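Local coordinates for protein decapping nuclease RAI1 (PDB 5BUD) that removes NAD caps from RNA, also acts on 5'-triphosphate and m7G-capped ends, using divalent metal ions, and stabilises and stimulates the exoribonuclease RAT1, at residues A[26-37]-A[77-87]. Residues are numbered along the deposited sequence; the frame is centred on the assembly and turned at random.
Sequences YARDIDGKYVYD and DFNSLLKAIIK
Three tyrosines, Y26, Y34 and Y36, meet the flank of the helix that carries S80 and A84, the rings of Y26 and Y36 nearly parallel and that of Y34 tilted from both. S80 sits over the face of Y34: its CB lies 3.5 Å from the ring centroid, only 12° off the normal, a close CH-pi contact. R28 CG covers the opposite face, sandwiching the ring between its own hairpin and the helix. D77 at the N-cap position brings OD2 to 3.3 Å from Y34 CE2, the carboxylate and ring planes 53° apart.

Y26 takes A84 CB over one face, while its hydroxyl end crosses L81 at about a right angle, OH 3.6 Å from L81 CB. A chi1 of 64° carries the ring toward the helix for both contacts. A water in the plane of this ring, 2.7 Å from Y26 OH, also bonds to S80 OG and donates to D77 O, tying the strand to the first turn of the helix.

Y36 CD2 reaches A84 CB at 3.8 Å, its OH comes up against S80 CB, and K83 passes across one face with CG 4.1 Å from the centroid; bends at chi2 and chi4 bring K83 NZ back beside CE1. K87 CD packs on Y36 CB and its ammonium forms a long salt bridge with D37 OD1, 3.8 Å from NZ.

Strands 21-28 and 34-35 form a beta-hairpin, closed by a type I turn and the Asx turn of D29. Helix 78-92 packs on its aromatic side, beside the metal site but lending it no ligand, the Y34 side chain about 13 Å from a manganese ion. Strand 21-28 also pairs with strand 205-214, neighbour of strand 217-228, which carries E224 and D226 in the PD-(D/E)XK nuclease fold.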
ATOM      1  N   TYR A  26      -4.894   9.453   9.999  1.00 25.04           N
ATOM      2  CA  TYR A  26      -5.547   8.812  11.111  1.00 25.69           C
ATOM      3  C   TYR A  26      -4.677   7.602  11.449  1.00 27.07           C
ATOM      4  O   TYR A  26      -3.625   7.416  10.821  1.00 24.60           O
ATOM      5  CB  TYR A  26      -7.010   8.475  10.763  1.00 25.42           C
ATOM      6  CG  TYR A  26      -7.274   7.483   9.660  1.00 25.07           C
ATOM      7  CD1 TYR A  26      -7.078   7.812   8.334  1.00 25.62           C
ATOM      8  CD2 TYR A  26      -7.765   6.221   9.942  1.00 26.36           C
ATOM      9  CE1 TYR A  26      -7.340   6.913   7.305  1.00 24.95           C
ATOM     10  CE2 TYR A  26      -8.025   5.310   8.931  1.00 26.10           C
ATOM     11  CZ  TYR A  26      -7.809   5.663   7.608  1.00 25.34           C
ATOM     12  OH  TYR A  26      -8.078   4.737   6.630  1.00 22.89           O
ATOM     13  N   ALA A  27      -5.084   6.789  12.424  1.00 23.95           N
ATOM     14  CA  ALA A  27      -4.212   5.777  12.948  1.00 26.09           C
ATOM     15  C   ALA A  27      -5.004   4.577  13.426  1.00 29.09           C
ATOM     16  O   ALA A  27      -6.230   4.665  13.597  1.00 31.52           O
ATOM     17  CB  ALA A  27      -3.380   6.372  14.089  1.00 25.88           C
ATOM     18  N   ARG A  28      -4.311   3.460  13.618  1.00 28.49           N
ATOM     19  CA  ARG A  28      -4.866   2.303  14.312  1.00 30.48           C
ATOM     20  C   ARG A  28      -4.018   2.029  15.538  1.00 31.56           C
ATOM     21  O   ARG A  28      -2.792   1.982  15.432  1.00 28.98           O
ATOM     22  CB  ARG A  28      -4.877   1.090  13.410  1.00 29.52           C
ATOM     23  CG  ARG A  28      -5.841   0.015  13.875  1.00 31.21           C
ATOM     24  CD  ARG A  28      -6.012  -1.037  12.797  1.00 31.14           C
ATOM     25  NE  ARG A  28      -4.791  -1.819  12.657  1.00 31.33           N
ATOM     26  CZ  ARG A  28      -4.630  -2.801  11.792  1.00 29.37           C
ATOM     27  NH1 ARG A  28      -5.625  -3.160  10.997  1.00 28.82           N
ATOM     28  NH2 ARG A  28      -3.475  -3.437  11.732  1.00 30.87           N
ATOM     29  N   ASP A  29      -4.648   1.872  16.705  1.00 31.75           N
ATOM     30  CA  ASP A  29      -3.892   1.652  17.942  1.00 30.53           C
ATOM     31  C   ASP A  29      -3.550   0.190  18.141  1.00 28.51           C
ATOM     32  O   ASP A  29      -3.910  -0.668  17.332  1.00 28.60           O
ATOM     33  CB  ASP A  29      -4.563   2.313  19.176  1.00 31.13           C
ATOM     34  CG  ASP A  29      -5.816   1.579  19.680  1.00 32.16           C
ATOM     35  OD1 ASP A  29      -6.036   0.391  19.374  1.00 31.13           O
ATOM     36  OD2 ASP A  29      -6.579   2.235  20.422  1.00 37.32           O
ATOM     37  N   ILE A  30      -2.843  -0.099  19.223  1.00 29.78           N
ATOM     38  CA  ILE A  30      -2.318  -1.449  19.472  1.00 31.65           C
ATOM     39  C   ILE A  30      -3.400  -2.529  19.711  1.00 31.28           C
ATOM     40  O   ILE A  30      -3.128  -3.757  19.634  1.00 26.63           O
ATOM     41  CB  ILE A  30      -1.282  -1.399  20.614  1.00 35.59           C
ATOM     42  CG1 ILE A  30      -0.449  -2.688  20.649  1.00 37.94           C
ATOM     43  CG2 ILE A  30      -1.951  -1.094  21.960  1.00 36.11           C
ATOM     44  CD1 ILE A  30       0.795  -2.586  21.496  1.00 40.31           C
ATOM     45  N   ASP A  31      -4.628  -2.072  19.964  1.00 33.34           N
ATOM     46  CA  ASP A  31      -5.766  -2.978  20.159  1.00 36.93           C
ATOM     47  C   ASP A  31      -6.580  -3.130  18.880  1.00 41.11           C
ATOM     48  O   ASP A  31      -7.558  -3.860  18.868  1.00 41.81           O
ATOM     49  CB  ASP A  31      -6.679  -2.455  21.280  1.00 37.39           C
ATOM     50  CG  ASP A  31      -5.937  -2.218  22.578  1.00 36.74           C
ATOM     51  OD1 ASP A  31      -5.201  -3.117  23.018  1.00 39.49           O
ATOM     52  OD2 ASP A  31      -6.095  -1.126  23.171  1.00 42.85           O
ATOM     53  N   GLY A  32      -6.193  -2.425  17.811  1.00 38.22           N
ATOM     54  CA  GLY A  32      -6.894  -2.512  16.542  1.00 36.95           C
ATOM     55  C   GLY A  32      -8.022  -1.507  16.374  1.00 35.55           C
ATOM     56  O   GLY A  32      -8.796  -1.610  15.447  1.00 35.90           O
ATOM     57  N   LYS A  33      -8.092  -0.512  17.245  1.00 37.28           N
ATOM     58  CA  LYS A  33      -9.137   0.498  17.166  1.00 38.89           C
ATOM     59  C   LYS A  33      -8.579   1.737  16.496  1.00 37.14           C
ATOM     60  O   LYS A  33      -7.448   2.132  16.778  1.00 29.93           O
ATOM     61  CB  LYS A  33      -9.643   0.879  18.558  1.00 45.25           C
ATOM     62  CG  LYS A  33      -9.682  -0.253  19.592  1.00 50.59           C
ATOM     63  CD  LYS A  33     -10.658  -1.387  19.270  1.00 55.57           C
ATOM     64  CE  LYS A  33     -11.054  -2.151  20.538  1.00 58.82           C
ATOM     65  NZ  LYS A  33     -12.016  -3.265  20.308  1.00 61.17           N
ATOM     66  N   TYR A  34      -9.385   2.372  15.648  1.00 35.08           N
ATOM     67  CA  TYR A  34      -8.950   3.561  14.917  1.00 35.95           C
ATOM     68  C   TYR A  34      -9.026   4.827  15.756  1.00 39.33           C
ATOM     69  O   TYR A  34      -9.871   4.958  16.652  1.00 40.36           O
ATOM     70  CB  TYR A  34      -9.753   3.708  13.619  1.00 35.42           C
ATOM     71  CG  TYR A  34      -9.420   2.598  12.670  1.00 33.48           C
ATOM     72  CD1 TYR A  34      -8.398   2.744  11.740  1.00 34.28           C
ATOM     73  CD2 TYR A  34     -10.068   1.371  12.745  1.00 34.45           C
ATOM     74  CE1 TYR A  34      -8.057   1.710  10.891  1.00 34.44           C
ATOM     75  CE2 TYR A  34      -9.738   0.333  11.900  1.00 32.86           C
ATOM     76  CZ  TYR A  34      -8.731   0.508  10.972  1.00 33.52           C
ATOM     77  OH  TYR A  34      -8.375  -0.509  10.122  1.00 33.91           O
ATOM     78  N   VAL A  35      -8.131   5.756  15.442  1.00 36.42           N
ATOM     79  CA  VAL A  35      -7.911   6.969  16.200  1.00 36.14           C
ATOM     80  C   VAL A  35      -7.937   8.136  15.227  1.00 34.83           C
ATOM     81  O   VAL A  35      -7.244   8.094  14.222  1.00 35.23           O
ATOM     82  CB  VAL A  35      -6.514   6.935  16.838  1.00 38.62           C
ATOM     83  CG1 VAL A  35      -6.171   8.284  17.453  1.00 37.32           C
ATOM     84  CG2 VAL A  35      -6.415   5.794  17.846  1.00 40.43           C
ATOM     85  N   TYR A  36      -8.710   9.180  15.512  1.00 32.13           N
ATOM     86  CA  TYR A  36      -8.917  10.249  14.523  1.00 32.61           C
ATOM     87  C   TYR A  36      -8.406  11.618  14.968  1.00 34.16           C
ATOM     88  O   TYR A  36      -8.163  12.495  14.130  1.00 31.51           O
ATOM     89  CB  TYR A  36     -10.395  10.315  14.092  1.00 31.43           C
ATOM     90  CG  TYR A  36     -10.961   8.971  13.670  1.00 31.54           C
ATOM     91  CD1 TYR A  36     -11.636   8.147  14.578  1.00 31.40           C
ATOM     92  CD2 TYR A  36     -10.839   8.528  12.356  1.00 27.21           C
ATOM     93  CE1 TYR A  36     -12.148   6.914  14.179  1.00 29.39           C
ATOM     94  CE2 TYR A  36     -11.326   7.306  11.961  1.00 26.65           C
ATOM     95  CZ  TYR A  36     -11.978   6.493  12.860  1.00 28.67           C
ATOM     96  OH  TYR A  36     -12.457   5.269  12.412  1.00 27.27           O
ATOM     97  N   ASP A  37      -8.202  11.783  16.269  1.00 37.37           N
ATOM     98  CA  ASP A  37      -7.669  13.029  16.835  1.00 39.53           C
ATOM     99  C   ASP A  37      -6.180  12.853  17.133  1.00 38.32           C
ATOM    100  O   ASP A  37      -5.735  11.773  17.526  1.00 34.65           O
ATOM    101  CB  ASP A  37      -8.423  13.371  18.124  1.00 42.39           C
ATOM    102  CG  ASP A  37      -9.904  13.592  17.893  1.00 44.77           C
ATOM    103  OD1 ASP A  37     -10.280  14.658  17.361  1.00 49.32           O
ATOM    104  OD2 ASP A  37     -10.690  12.690  18.236  1.00 45.61           O
ATOM    105  N   ASP A  77     -10.078  -1.122   5.610  1.00 29.55           N
ATOM    106  CA  ASP A  77     -11.318  -0.847   6.321  1.00 29.16           C
ATOM    107  C   ASP A  77     -11.985   0.416   5.818  1.00 26.61           C
ATOM    108  O   ASP A  77     -11.638   1.505   6.221  1.00 25.57           O
ATOM    109  CB  ASP A  77     -11.012  -0.714   7.802  1.00 29.89           C
ATOM    110  CG  ASP A  77     -12.261  -0.551   8.634  1.00 32.05           C
ATOM    111  OD1 ASP A  77     -13.335  -0.858   8.132  1.00 34.97           O
ATOM    112  OD2 ASP A  77     -12.162  -0.114   9.781  1.00 36.77           O
ATOM    113  N   PHE A  78     -12.952   0.284   4.928  1.00 26.18           N
ATOM    114  CA  PHE A  78     -13.637   1.484   4.449  1.00 25.44           C
ATOM    115  C   PHE A  78     -14.435   2.235   5.499  1.00 25.45           C
ATOM    116  O   PHE A  78     -14.539   3.475   5.436  1.00 25.64           O
ATOM    117  CB  PHE A  78     -14.482   1.205   3.201  1.00 26.68           C
ATOM    118  CG  PHE A  78     -13.983   1.909   1.972  1.00 25.64           C
ATOM    119  CD1 PHE A  78     -14.196   3.263   1.812  1.00 25.54           C
ATOM    120  CD2 PHE A  78     -13.302   1.236   0.993  1.00 26.81           C
ATOM    121  CE1 PHE A  78     -13.730   3.936   0.691  1.00 25.94           C
ATOM    122  CE2 PHE A  78     -12.852   1.894  -0.144  1.00 24.38           C
ATOM    123  CZ  PHE A  78     -13.060   3.240  -0.285  1.00 25.26           C
ATOM    124  N   ASN A  79     -15.030   1.514   6.447  1.00 27.72           N
ATOM    125  CA  ASN A  79     -15.755   2.172   7.562  1.00 29.24           C
ATOM    126  C   ASN A  79     -14.917   3.249   8.194  1.00 26.55           C
ATOM    127  O   ASN A  79     -15.335   4.409   8.278  1.00 28.53           O
ATOM    128  CB  ASN A  79     -16.147   1.159   8.633  1.00 34.75           C
ATOM    129  CG  ASN A  79     -17.110   1.729   9.655  1.00 43.30           C
ATOM    130  OD1 ASN A  79     -16.699   2.392  10.610  1.00 48.50           O
ATOM    131  ND2 ASN A  79     -18.404   1.466   9.469  1.00 47.82           N
ATOM    132  N   SER A  80     -13.722   2.875   8.635  1.00 25.99           N
ATOM    133  CA  SER A  80     -12.845   3.809   9.329  1.00 26.69           C
ATOM    134  C   SER A  80     -12.344   4.909   8.408  1.00 25.81           C
ATOM    135  O   SER A  80     -12.262   6.057   8.819  1.00 26.28           O
ATOM    136  CB  SER A  80     -11.695   3.088  10.054  1.00 27.48           C
ATOM    137  OG  SER A  80     -10.804   2.432   9.165  1.00 29.53           O
ATOM    138  N   LEU A  81     -12.087   4.593   7.142  1.00 26.01           N
ATOM    139  CA  LEU A  81     -11.637   5.619   6.228  1.00 23.84           C
ATOM    140  C   LEU A  81     -12.752   6.644   6.031  1.00 24.97           C
ATOM    141  O   LEU A  81     -12.506   7.830   6.067  1.00 25.94           O
ATOM    142  CB  LEU A  81     -11.205   5.013   4.885  1.00 22.84           C
ATOM    143  CG  LEU A  81     -10.882   6.000   3.740  1.00 23.34           C
ATOM    144  CD1 LEU A  81      -9.807   7.013   4.116  1.00 23.34           C
ATOM    145  CD2 LEU A  81     -10.468   5.231   2.490  1.00 21.88           C
ATOM    146  N   LEU A  82     -13.991   6.190   5.836  1.00 25.32           N
ATOM    147  CA  LEU A  82     -15.109   7.148   5.668  1.00 26.06           C
ATOM    148  C   LEU A  82     -15.326   8.010   6.900  1.00 25.54           C
ATOM    149  O   LEU A  82     -15.690   9.183   6.773  1.00 25.86           O
ATOM    150  CB  LEU A  82     -16.422   6.450   5.284  1.00 25.21           C
ATOM    151  CG  LEU A  82     -16.399   5.750   3.925  1.00 26.47           C
ATOM    152  CD1 LEU A  82     -17.710   5.021   3.713  1.00 26.25           C
ATOM    153  CD2 LEU A  82     -16.050   6.680   2.739  1.00 24.70           C
ATOM    154  N   LYS A  83     -15.090   7.437   8.074  1.00 26.98           N
ATOM    155  CA  LYS A  83     -15.293   8.164   9.337  1.00 29.75           C
ATOM    156  C   LYS A  83     -14.261   9.260   9.455  1.00 30.06           C
ATOM    157  O   LYS A  83     -14.569  10.402   9.886  1.00 27.51           O
ATOM    158  CB  LYS A  83     -15.248   7.210  10.519  1.00 31.46           C
ATOM    159  CG  LYS A  83     -15.330   7.881  11.877  1.00 38.41           C
ATOM    160  CD  LYS A  83     -16.358   7.232  12.789  1.00 43.41           C
ATOM    161  CE  LYS A  83     -16.433   7.917  14.146  1.00 44.79           C
ATOM    162  NZ  LYS A  83     -15.650   7.140  15.128  1.00 45.43           N
ATOM    163  N   ALA A  84     -13.030   8.923   9.050  1.00 29.66           N
ATOM    164  CA  ALA A  84     -11.948   9.897   8.969  1.00 28.34           C
ATOM    165  C   ALA A  84     -12.292  10.973   7.966  1.00 27.04           C
ATOM    166  O   ALA A  84     -12.108  12.149   8.250  1.00 27.92           O
ATOM    167  CB  ALA A  84     -10.637   9.203   8.583  1.00 29.35           C
ATOM    168  N   ILE A  85     -12.804  10.580   6.799  1.00 26.21           N
ATOM    169  CA  ILE A  85     -13.242  11.550   5.763  1.00 27.24           C
ATOM    170  C   ILE A  85     -14.367  12.503   6.266  1.00 29.13           C
ATOM    171  O   ILE A  85     -14.315  13.701   6.017  1.00 27.21           O
ATOM    172  CB  ILE A  85     -13.666  10.820   4.467  1.00 26.95           C
ATOM    173  CG1 ILE A  85     -12.407  10.311   3.714  1.00 25.86           C
ATOM    174  CG2 ILE A  85     -14.469  11.723   3.558  1.00 27.08           C
ATOM    175  CD1 ILE A  85     -12.676   9.413   2.515  1.00 24.72           C
ATOM    176  N   ILE A  86     -15.363  11.974   6.988  1.00 29.41           N
ATOM    177  CA  ILE A  86     -16.450  12.823   7.553  1.00 30.35           C
ATOM    178  C   ILE A  86     -15.856  13.876   8.511  1.00 28.79           C
ATOM    179  O   ILE A  86     -16.162  15.049   8.412  1.00 27.20           O
ATOM    180  CB  ILE A  86     -17.521  11.983   8.302  1.00 31.65           C
ATOM    181  CG1 ILE A  86     -18.274  11.073   7.318  1.00 31.89           C
ATOM    182  CG2 ILE A  86     -18.506  12.903   9.035  1.00 32.70           C
ATOM    183  CD1 ILE A  86     -18.943   9.872   7.971  1.00 33.44           C
ATOM    184  N   LYS A  87     -14.962  13.453   9.395  1.00 30.30           N
ATOM    185  CA  LYS A  87     -14.265  14.394  10.279  1.00 31.16           C
ATOM    186  C   LYS A  87     -13.564  15.520   9.528  1.00 32.57           C
ATOM    187  O   LYS A  87     -13.719  16.711   9.879  1.00 31.23           O
ATOM    188  CB  LYS A  87     -13.267  13.659  11.151  1.00 32.74           C
ATOM    189  CG  LYS A  87     -12.644  14.523  12.229  1.00 36.28           C
ATOM    190  CD  LYS A  87     -11.932  13.667  13.273  1.00 40.48           C
ATOM    191  CE  LYS A  87     -11.243  14.529  14.321  1.00 42.54           C
ATOM    192  NZ  LYS A  87     -10.281  15.458  13.678  1.00 46.26           N
TER
HETATM  193  O   HOH W   1      -9.108   2.368   7.223  1.00 23.63           O